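Local coordinates for amino acid adenylation domain-containing protein (Bacillus stratosphericus LAMA 585, PDB 6ULY) that probably selects an alpha-keto acid and activates it with ATP as the acyl adenylate, serving as the adenylation domain of a depsipeptide-making nonribosomal peptide synthetase, at residues L127-L132 with A152-L157; K283-G288 with H315-H320. One frame throughout, in Å; residues are numbered along the deposited sequence.

Overall arrangement
Both contacts fall within the AMP-binding enzyme region, 22-422, contact 1 at a sheet edge and contact 2 between two helix ends; along the chain, contact 1 closes before contact 2 opens. Contact 1 pairs the edge strand 150-152 of a seven-strand mixed sheet with its parallel neighbour 125-128. Contact 2 joins the C-terminal ends of helices 282-285 and 307-317, which precede strands 297-301 and 327-333 of the nine-strand sheet. Their centres lie 40 Å apart and their nearest atoms about 29 Å. Each sits well out from the chain centre, at 27 and 26 Å. The pocket holding the keto acyl adenylate is built from residues between 223 and 453, so contact 1 contributes none.

Contact 1 of 2, residues L127-L132 with A152-L157; sequences LTDDSL and AVEPML
Thr-128 and Ala-152 form a parallel beta bridge, CA to CA 5.0 Å, at the edge of the mixed sheet. Val-153 N donates to Thr-128 O at 3.1 Å, with a C=O...N angle of 167°, and the CA of Ala-152 approaches the same oxygen. On one side Val-153 CG2 packs on Leu-127 CG at 3.7 Å, the two side chains crossing at about a right angle; the extended Met-156 brings CE to Leu-127 CD1. Val-56 and Ala-84, from helices 46-62 and 78-91, continue this apolar cluster. Beyond the strand ends, Glu-154 bends at chi2 (89°), which turns its carboxylate back so that OE1 accepts Asp-130 N at 3.3 Å, from 41° above the carboxylate plane. Asp-130 comes from the opposite direction: OD1 lies 3.3 Å from Ala-152 CB, and OD2 3.2 Å from Glu-154 CB and 3.5 Å from Glu-154 OE1. Asp-129 OD2 is bound by the backbone N of Ser-76 and Ser-77, whereas OD1 is buried without a partner, 3.7 Å from Glu-154 OE2. Glu-154 thus has a carboxylate near each of its oxygens and one backbone N-H to offset them, a grouping that would probably raise the proton affinity of at least one of the three.

Contact 2 of 2, residues K283-G288 with H315-H320; sequences KEISSG and HLLAPH
Ile-285 and His-320 connect two helix C-termini in the AMP-binding enzyme fold, where helices 282-285 and 307-317 each run out into a turn before the next strand of the nine-strand sheet. Along 283-288, Lys-283 stays within its own segment: its O accepts Ser-286 OG at 2.7 Å. Ile-285 buries the largest share of the interface, 83 of 210 Å². Its CG2 stands anti to the backbone N, with CG1 beside that N (chi1 -72°), and this branch does the touching: it reaches 3.4 Å from His-320 NE2 and 4.1 Å from Leu-317 CD2. Leu-257 of helix 255-262 packs on both Ile-285 and Leu-317 and extends this apolar patch. Ile-285 O also accepts His-320 NE2 at 2.9 Å. The N-H...O angle of 132° shows a bent bond; the donor lies above the carbonyl plane, yet the oxygen lies close to the imidazole plane, 12° out of it. A type I turn then runs from Ile-285 to Gly-288, with a weak bond from Gly-288 N back to Ile-285 O, so this carbonyl serves both the turn and the histidine. His-320 also meets Trp-290 in an edge-to-face ring contact. Gly-288 ends the segment at the imidazole edge, in the ring plane, where its carbonyl O sits 3.1 Å from His-320 CE1.

Contact 1 of 2, residues L127-L132 with A152-L157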
loop_
_atom_site.group_PDB
_atom_site.type_symbol
_atom_site.label_atom_id
_atom_site.label_comp_id
_atom_site.label_asym_id
_atom_site.label_seq_id
_atom_site.Cartn_x
_atom_site.Cartn_y
_atom_site.Cartn_z
ATOM N N LEU A 127 26.393 7.213 4.857
ATOM C CA LEU A 127 27.381 7.082 5.913
ATOM C C LEU A 127 27.274 5.678 6.485
ATOM O O LEU A 127 26.169 5.216 6.793
ATOM C CB LEU A 127 27.134 8.130 6.998
ATOM C CG LEU A 127 28.327 8.739 7.723
ATOM C CD1 LEU A 127 29.321 9.326 6.741
ATOM C CD2 LEU A 127 27.821 9.802 8.680
ATOM N N THR A 128 28.412 5.003 6.630
ATOM C CA THR A 128 28.403 3.582 6.944
ATOM C C THR A 128 29.681 3.218 7.693
ATOM O O THR A 128 30.439 4.090 8.129
ATOM C CB THR A 128 28.245 2.753 5.661
ATOM O OG1 THR A 128 28.482 1.369 5.948
ATOM C CG2 THR A 128 29.222 3.224 4.595
ATOM N N ASP A 129 29.902 1.914 7.844
ATOM C CA ASP A 129 31.055 1.334 8.513
ATOM C C ASP A 129 32.119 0.911 7.511
ATOM O O ASP A 129 31.856 0.735 6.320
ATOM C CB ASP A 129 30.641 0.102 9.317
ATOM C CG ASP A 129 29.760 0.443 10.470
ATOM O OD1 ASP A 129 29.992 1.503 11.082
ATOM O OD2 ASP A 129 28.838 -0.345 10.763
ATOM N N ASP A 130 33.332 0.701 8.026
ATOM C CA ASP A 130 34.361 0.069 7.210
ATOM C C ASP A 130 33.957 -1.350 6.828
ATOM O O ASP A 130 34.262 -1.808 5.721
ATOM C CB ASP A 130 35.697 0.067 7.955
ATOM C CG ASP A 130 36.390 1.423 7.930
ATOM O OD1 ASP A 130 36.403 2.073 6.864
ATOM O OD2 ASP A 130 36.931 1.834 8.977
ATOM N N SER A 131 33.255 -2.051 7.721
ATOM C CA SER A 131 32.801 -3.408 7.440
ATOM C C SER A 131 31.691 -3.464 6.393
ATOM O O SER A 131 31.405 -4.554 5.886
ATOM C CB SER A 131 32.320 -4.072 8.734
ATOM O OG SER A 131 31.094 -3.512 9.171
ATOM N N LEU A 132 31.066 -2.331 6.056
ATOM C CA LEU A 132 29.988 -2.297 5.077
ATOM C C LEU A 132 30.279 -1.453 3.846
ATOM O O LEU A 132 29.560 -1.591 2.850
ATOM C CB LEU A 132 28.696 -1.755 5.707
ATOM C CG LEU A 132 27.859 -2.679 6.588
ATOM C CD1 LEU A 132 26.659 -1.911 7.122
ATOM C CD2 LEU A 132 27.404 -3.912 5.824
ATOM N N ALA A 152 32.992 6.197 5.155
ATOM C CA ALA A 152 33.023 5.459 6.406
ATOM C C ALA A 152 33.267 6.407 7.573
ATOM O O ALA A 152 33.890 7.462 7.425
ATOM C CB ALA A 152 34.108 4.383 6.375
ATOM N N VAL A 153 32.775 6.006 8.745
ATOM C CA VAL A 153 32.863 6.842 9.937
ATOM C C VAL A 153 34.199 6.664 10.653
ATOM O O VAL A 153 34.802 7.646 11.094
ATOM C CB VAL A 153 31.677 6.531 10.867
ATOM C CG1 VAL A 153 31.947 7.036 12.275
ATOM C CG2 VAL A 153 30.399 7.145 10.316
ATOM N N GLU A 154 34.674 5.426 10.804
ATOM C CA GLU A 154 35.922 5.184 11.530
ATOM C C GLU A 154 37.069 6.058 11.040
ATOM O O GLU A 154 37.736 6.685 11.876
ATOM C CB GLU A 154 36.296 3.698 11.442
ATOM C CG GLU A 154 35.367 2.767 12.212
ATOM C CD GLU A 154 34.191 2.280 11.374
ATOM O OE1 GLU A 154 33.881 2.920 10.350
ATOM O OE2 GLU A 154 33.583 1.249 11.739
ATOM N N PRO A 155 37.343 6.165 9.740
ATOM C CA PRO A 155 38.374 7.112 9.288
ATOM C C PRO A 155 38.199 8.522 9.834
ATOM O O PRO A 155 39.197 9.215 10.071
ATOM C CB PRO A 155 38.220 7.086 7.761
ATOM C CG PRO A 155 37.608 5.764 7.459
ATOM C CD PRO A 155 36.706 5.458 8.615
ATOM N N MET A 156 36.956 8.972 10.037
ATOM C CA MET A 156 36.732 10.323 10.540
ATOM C C MET A 156 37.096 10.446 12.012
ATOM O O MET A 156 37.421 11.546 12.474
ATOM C CB MET A 156 35.272 10.728 10.327
ATOM C CG MET A 156 34.814 10.662 8.883
ATOM S SD MET A 156 33.066 11.052 8.643
ATOM C CE MET A 156 32.883 10.724 6.895
ATOM N N LEU A 157 37.054 9.340 12.761
ATOM C CA LEU A 157 37.375 9.392 14.181
ATOM C C LEU A 157 38.814 9.814 14.440
ATOM O O LEU A 157 39.152 10.125 15.588
ATOM C CB LEU A 157 37.123 8.031 14.836
ATOM C CG LEU A 157 35.709 7.750 15.349
ATOM C CD1 LEU A 157 35.649 6.377 15.995
ATOM C CD2 LEU A 157 35.256 8.815 16.341
#

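Contact 2 of 2, residues K283-G288 with H315-H320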
loop_
_atom_site.group_PDB
_atom_site.type_symbol
_atom_site.label_atom_id
_atom_site.label_comp_id
_atom_site.label_asym_id
_atom_site.label_seq_id
_atom_site.Cartn_x
_atom_site.Cartn_y
_atom_site.Cartn_z
ATOM N N LYS A 283 15.152 -25.212 29.366
ATOM C CA LYS A 283 16.052 -26.287 29.771
ATOM C C LYS A 283 17.405 -25.730 30.196
ATOM O O LYS A 283 17.888 -26.007 31.300
ATOM C CB LYS A 283 16.221 -27.290 28.628
ATOM N N GLU A 284 18.028 -24.931 29.329
ATOM C CA GLU A 284 19.342 -24.381 29.627
ATOM C C GLU A 284 19.280 -23.228 30.621
ATOM O O GLU A 284 20.302 -22.908 31.240
ATOM C CB GLU A 284 20.040 -23.929 28.336
ATOM C CG GLU A 284 19.128 -23.344 27.263
ATOM C CD GLU A 284 18.556 -24.398 26.313
ATOM O OE1 GLU A 284 19.338 -25.023 25.562
ATOM O OE2 GLU A 284 17.322 -24.598 26.320
ATOM N N ILE A 285 18.110 -22.609 30.801
ATOM C CA ILE A 285 17.970 -21.596 31.842
ATOM C C ILE A 285 17.915 -22.253 33.213
ATOM O O ILE A 285 18.442 -21.718 34.195
ATOM C CB ILE A 285 16.726 -20.725 31.592
ATOM C CG1 ILE A 285 16.957 -19.788 30.406
ATOM C CG2 ILE A 285 16.378 -19.931 32.844
ATOM C CD1 ILE A 285 15.680 -19.144 29.879
ATOM N N SER A 286 17.264 -23.413 33.306
ATOM C CA SER A 286 17.200 -24.142 34.564
ATOM C C SER A 286 18.532 -24.778 34.933
ATOM O O SER A 286 18.650 -25.329 36.031
ATOM C CB SER A 286 16.116 -25.220 34.497
ATOM O OG SER A 286 16.514 -26.291 33.657
ATOM N N SER A 287 19.527 -24.723 34.045
ATOM C CA SER A 287 20.874 -25.204 34.331
ATOM C C SER A 287 21.902 -24.085 34.209
ATOM O O SER A 287 23.101 -24.355 34.107
ATOM C CB SER A 287 21.238 -26.362 33.400
ATOM O OG SER A 287 20.302 -27.421 33.522
ATOM N N GLY A 288 21.452 -22.831 34.206
ATOM C CA GLY A 288 22.328 -21.683 34.177
ATOM C C GLY A 288 22.274 -20.901 35.481
ATOM O O GLY A 288 21.533 -21.215 36.411
ATOM N N HIS A 315 8.173 -16.278 35.300
ATOM C CA HIS A 315 8.274 -17.509 36.074
ATOM C C HIS A 315 9.626 -18.178 35.854
ATOM O O HIS A 315 10.297 -18.579 36.812
ATOM C CB HIS A 315 7.126 -18.445 35.688
ATOM C CG HIS A 315 7.055 -19.698 36.504
ATOM N ND1 HIS A 315 7.517 -20.913 36.045
ATOM C CD2 HIS A 315 6.559 -19.929 37.743
ATOM C CE1 HIS A 315 7.318 -21.836 36.968
ATOM N NE2 HIS A 315 6.737 -21.265 38.009
ATOM N N LEU A 316 10.053 -18.284 34.593
ATOM C CA LEU A 316 11.317 -18.947 34.290
ATOM C C LEU A 316 12.492 -18.232 34.943
ATOM O O LEU A 316 13.444 -18.878 35.399
ATOM C CB LEU A 316 11.528 -19.018 32.777
ATOM C CG LEU A 316 10.765 -20.097 32.009
ATOM C CD1 LEU A 316 10.938 -19.900 30.513
ATOM C CD2 LEU A 316 11.230 -21.485 32.410
ATOM N N LEU A 317 12.455 -16.903 34.986
ATOM C CA LEU A 317 13.590 -16.116 35.451
ATOM C C LEU A 317 13.482 -15.705 36.915
ATOM O O LEU A 317 14.412 -15.078 37.431
ATOM C CB LEU A 317 13.755 -14.868 34.580
ATOM C CG LEU A 317 14.058 -15.114 33.101
ATOM C CD1 LEU A 317 14.261 -13.789 32.382
ATOM C CD2 LEU A 317 15.276 -16.008 32.924
ATOM N N ALA A 318 12.382 -16.031 37.590
ATOM C CA ALA A 318 12.271 -15.750 39.020
ATOM C C ALA A 318 13.419 -16.343 39.828
ATOM O O ALA A 318 14.029 -15.605 40.620
ATOM C CB ALA A 318 10.917 -16.260 39.533
ATOM N N PRO A 319 13.776 -17.624 39.684
ATOM C CA PRO A 319 14.911 -18.150 40.465
ATOM C C PRO A 319 16.209 -17.398 40.238
ATOM O O PRO A 319 17.076 -17.420 41.119
ATOM C CB PRO A 319 15.018 -19.613 40.001
ATOM C CG PRO A 319 14.249 -19.685 38.719
ATOM C CD PRO A 319 13.155 -18.669 38.850
ATOM N N HIS A 320 16.374 -16.724 39.101
ATOM C CA HIS A 320 17.588 -15.966 38.825
ATOM C C HIS A 320 17.515 -14.529 39.335
ATOM O O HIS A 320 18.364 -13.708 38.970
ATOM C CB HIS A 320 17.884 -15.979 37.322
ATOM C CG HIS A 320 18.066 -17.354 36.757
ATOM N ND1 HIS A 320 19.253 -18.050 36.857
ATOM C CD2 HIS A 320 17.210 -18.166 36.093
ATOM C CE1 HIS A 320 19.120 -19.229 36.275
ATOM N NE2 HIS A 320 17.889 -19.324 35.804
#